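Local atomic coordinates of putative host cell surface-exposed lipoprotein (PDB entry 4EQQ), a protein that probably protects a host cell carrying the phage against superinfection, as the ectodomain of a surface-exposed lipoprotein, probably by targeting the tape measure protein of the incoming phage. Residues S38-F43 with D49-A54. Numbering follows the deposited sequence.
Sequences SQLVSF and DASDYA
Ser51 OG is hydrogen-bonded to the backbone carbonyl oxygen of Arg37, one turn before Val41 on the facing helix, while it lies 3.4 Å from Leu40 CB. A buried polar atom is thereby satisfied, and the bond ties the two helices together. With chi1 at 180° the Ser51 hydroxyl points away from its own N, toward helix 33-42. The Ser51 CB methylene meets Val41 CG2 at 3.6 Å, so this small side chain fits between Leu40 and Val41. The contact is made by CG2, the branch beside the backbone N. Leu40 reaches further along the partner helix: its CD1 touches Ala54 CB at 3.8 Å, one turn after Ser51. No hydrogen bond joins 38-43 directly to 49-54, and the packing between them is mainly apolar. Small residues at the interface let the backbones come close. Leu40 CA and Ser51 CA are 5.7 Å apart, and the local axes approach to 8.8 Å. At the border of the contact Asp52 OD1 forms a salt bridge with Arg37 NH1 and also accepts a hydrogen bond from Gln48 NE2. The two segments run nearly antiparallel, at 152°. They belong to helices 33-42 and 48-57, which a short turn connects, consistent with the helix-turn-helix fold of this lipoprotein ectodomain. Ala50 packs on Glu14 and Tyr15 of helix 13-28, which also meets Phe43 through Tyr25, while Ser38 and Ser42 bond to Asp75 of the second subunit.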
loop_
_atom_site.group_PDB
_atom_site.type_symbol
_atom_site.label_atom_id
_atom_site.label_comp_id
_atom_site.label_asym_id
_atom_site.label_seq_id
_atom_site.Cartn_x
_atom_site.Cartn_y
_atom_site.Cartn_z
ATOM N N SER A 38 -13.169 -3.471 3.859
ATOM C CA SER A 38 -12.928 -4.846 3.442
ATOM C C SER A 38 -11.765 -5.457 4.261
ATOM O O SER A 38 -11.894 -6.570 4.755
ATOM C CB SER A 38 -12.643 -4.893 1.948
ATOM O OG SER A 38 -12.292 -6.210 1.551
ATOM N N GLN A 39 -10.661 -4.707 4.454
ATOM C CA GLN A 39 -9.506 -5.165 5.235
ATOM C C GLN A 39 -9.899 -5.580 6.673
ATOM O O GLN A 39 -9.496 -6.654 7.132
ATOM C CB GLN A 39 -8.429 -4.070 5.287
ATOM C CG GLN A 39 -7.191 -4.450 6.111
ATOM C CD GLN A 39 -6.283 -5.457 5.434
ATOM O OE1 GLN A 39 -6.300 -5.627 4.219
ATOM N NE2 GLN A 39 -5.440 -6.129 6.207
ATOM N N LEU A 40 -10.661 -4.714 7.382
ATOM C CA LEU A 40 -11.073 -4.977 8.768
ATOM C C LEU A 40 -11.903 -6.252 8.916
ATOM O O LEU A 40 -11.780 -6.954 9.919
ATOM C CB LEU A 40 -11.794 -3.769 9.394
ATOM C CG LEU A 40 -10.949 -2.497 9.594
ATOM C CD1 LEU A 40 -11.845 -1.286 9.843
ATOM C CD2 LEU A 40 -9.903 -2.650 10.747
ATOM N N VAL A 41 -12.739 -6.543 7.923
ATOM C CA VAL A 41 -13.571 -7.755 7.915
ATOM C C VAL A 41 -12.737 -8.973 7.454
ATOM O O VAL A 41 -12.675 -9.971 8.152
ATOM C CB VAL A 41 -14.848 -7.565 7.042
ATOM C CG1 VAL A 41 -15.605 -8.885 6.850
ATOM C CG2 VAL A 41 -15.774 -6.511 7.639
ATOM N N SER A 42 -12.102 -8.874 6.283
ATOM C CA SER A 42 -11.374 -9.972 5.651
ATOM C C SER A 42 -10.108 -10.420 6.393
ATOM O O SER A 42 -9.860 -11.622 6.504
ATOM C CB SER A 42 -11.078 -9.631 4.191
ATOM O OG SER A 42 -10.553 -10.740 3.488
ATOM N N PHE A 43 -9.303 -9.481 6.877
ATOM C CA PHE A 43 -8.079 -9.850 7.586
ATOM C C PHE A 43 -8.252 -9.934 9.100
ATOM O O PHE A 43 -7.910 -10.952 9.697
ATOM C CB PHE A 43 -6.915 -8.912 7.228
ATOM C CG PHE A 43 -5.590 -9.331 7.845
ATOM C CD1 PHE A 43 -4.833 -10.347 7.279
ATOM C CD2 PHE A 43 -5.134 -8.744 9.020
ATOM C CE1 PHE A 43 -3.632 -10.760 7.873
ATOM C CE2 PHE A 43 -3.936 -9.155 9.611
ATOM C CZ PHE A 43 -3.185 -10.149 9.025
ATOM N N ASP A 49 -20.551 -4.576 11.007
ATOM C CA ASP A 49 -20.946 -3.391 11.771
ATOM C C ASP A 49 -19.749 -2.669 12.422
ATOM O O ASP A 49 -19.711 -1.445 12.393
ATOM C CB ASP A 49 -22.009 -3.743 12.823
ATOM C CG ASP A 49 -23.382 -4.063 12.246
ATOM O OD1 ASP A 49 -23.645 -3.687 11.083
ATOM O OD2 ASP A 49 -24.209 -4.617 12.979
ATOM N N ALA A 50 -18.812 -3.417 13.035
ATOM C CA ALA A 50 -17.625 -2.827 13.682
ATOM C C ALA A 50 -16.733 -2.151 12.613
ATOM O O ALA A 50 -16.186 -1.075 12.851
ATOM C CB ALA A 50 -16.837 -3.904 14.412
ATOM N N SER A 51 -16.606 -2.789 11.442
ATOM C CA SER A 51 -15.801 -2.260 10.336
ATOM C C SER A 51 -16.447 -0.998 9.776
ATOM O O SER A 51 -15.749 -0.008 9.593
ATOM C CB SER A 51 -15.601 -3.311 9.250
ATOM O OG SER A 51 -14.826 -2.763 8.198
ATOM N N ASP A 52 -17.776 -1.032 9.530
ATOM C CA ASP A 52 -18.557 0.120 9.062
ATOM C C ASP A 52 -18.443 1.286 10.052
ATOM O O ASP A 52 -18.284 2.423 9.624
ATOM C CB ASP A 52 -20.040 -0.248 8.848
ATOM C CG ASP A 52 -20.305 -1.204 7.690
ATOM O OD1 ASP A 52 -19.357 -1.458 6.881
ATOM O OD2 ASP A 52 -21.419 -1.731 7.616
ATOM N N TYR A 53 -18.473 1.001 11.361
ATOM C CA TYR A 53 -18.296 2.040 12.379
ATOM C C TYR A 53 -16.875 2.622 12.309
ATOM O O TYR A 53 -16.717 3.846 12.296
ATOM C CB TYR A 53 -18.548 1.481 13.788
ATOM C CG TYR A 53 -18.282 2.494 14.884
ATOM C CD1 TYR A 53 -19.255 3.428 15.241
ATOM C CD2 TYR A 53 -17.061 2.531 15.549
ATOM C CE1 TYR A 53 -19.007 4.380 16.228
ATOM C CE2 TYR A 53 -16.798 3.488 16.527
ATOM C CZ TYR A 53 -17.781 4.400 16.875
ATOM O OH TYR A 53 -17.550 5.321 17.867
ATOM N N ALA A 54 -15.846 1.747 12.311
ATOM C CA ALA A 54 -14.446 2.182 12.275
ATOM C C ALA A 54 -14.076 3.062 11.057
ATOM O O ALA A 54 -13.414 4.077 11.232
ATOM C CB ALA A 54 -13.507 0.983 12.372
#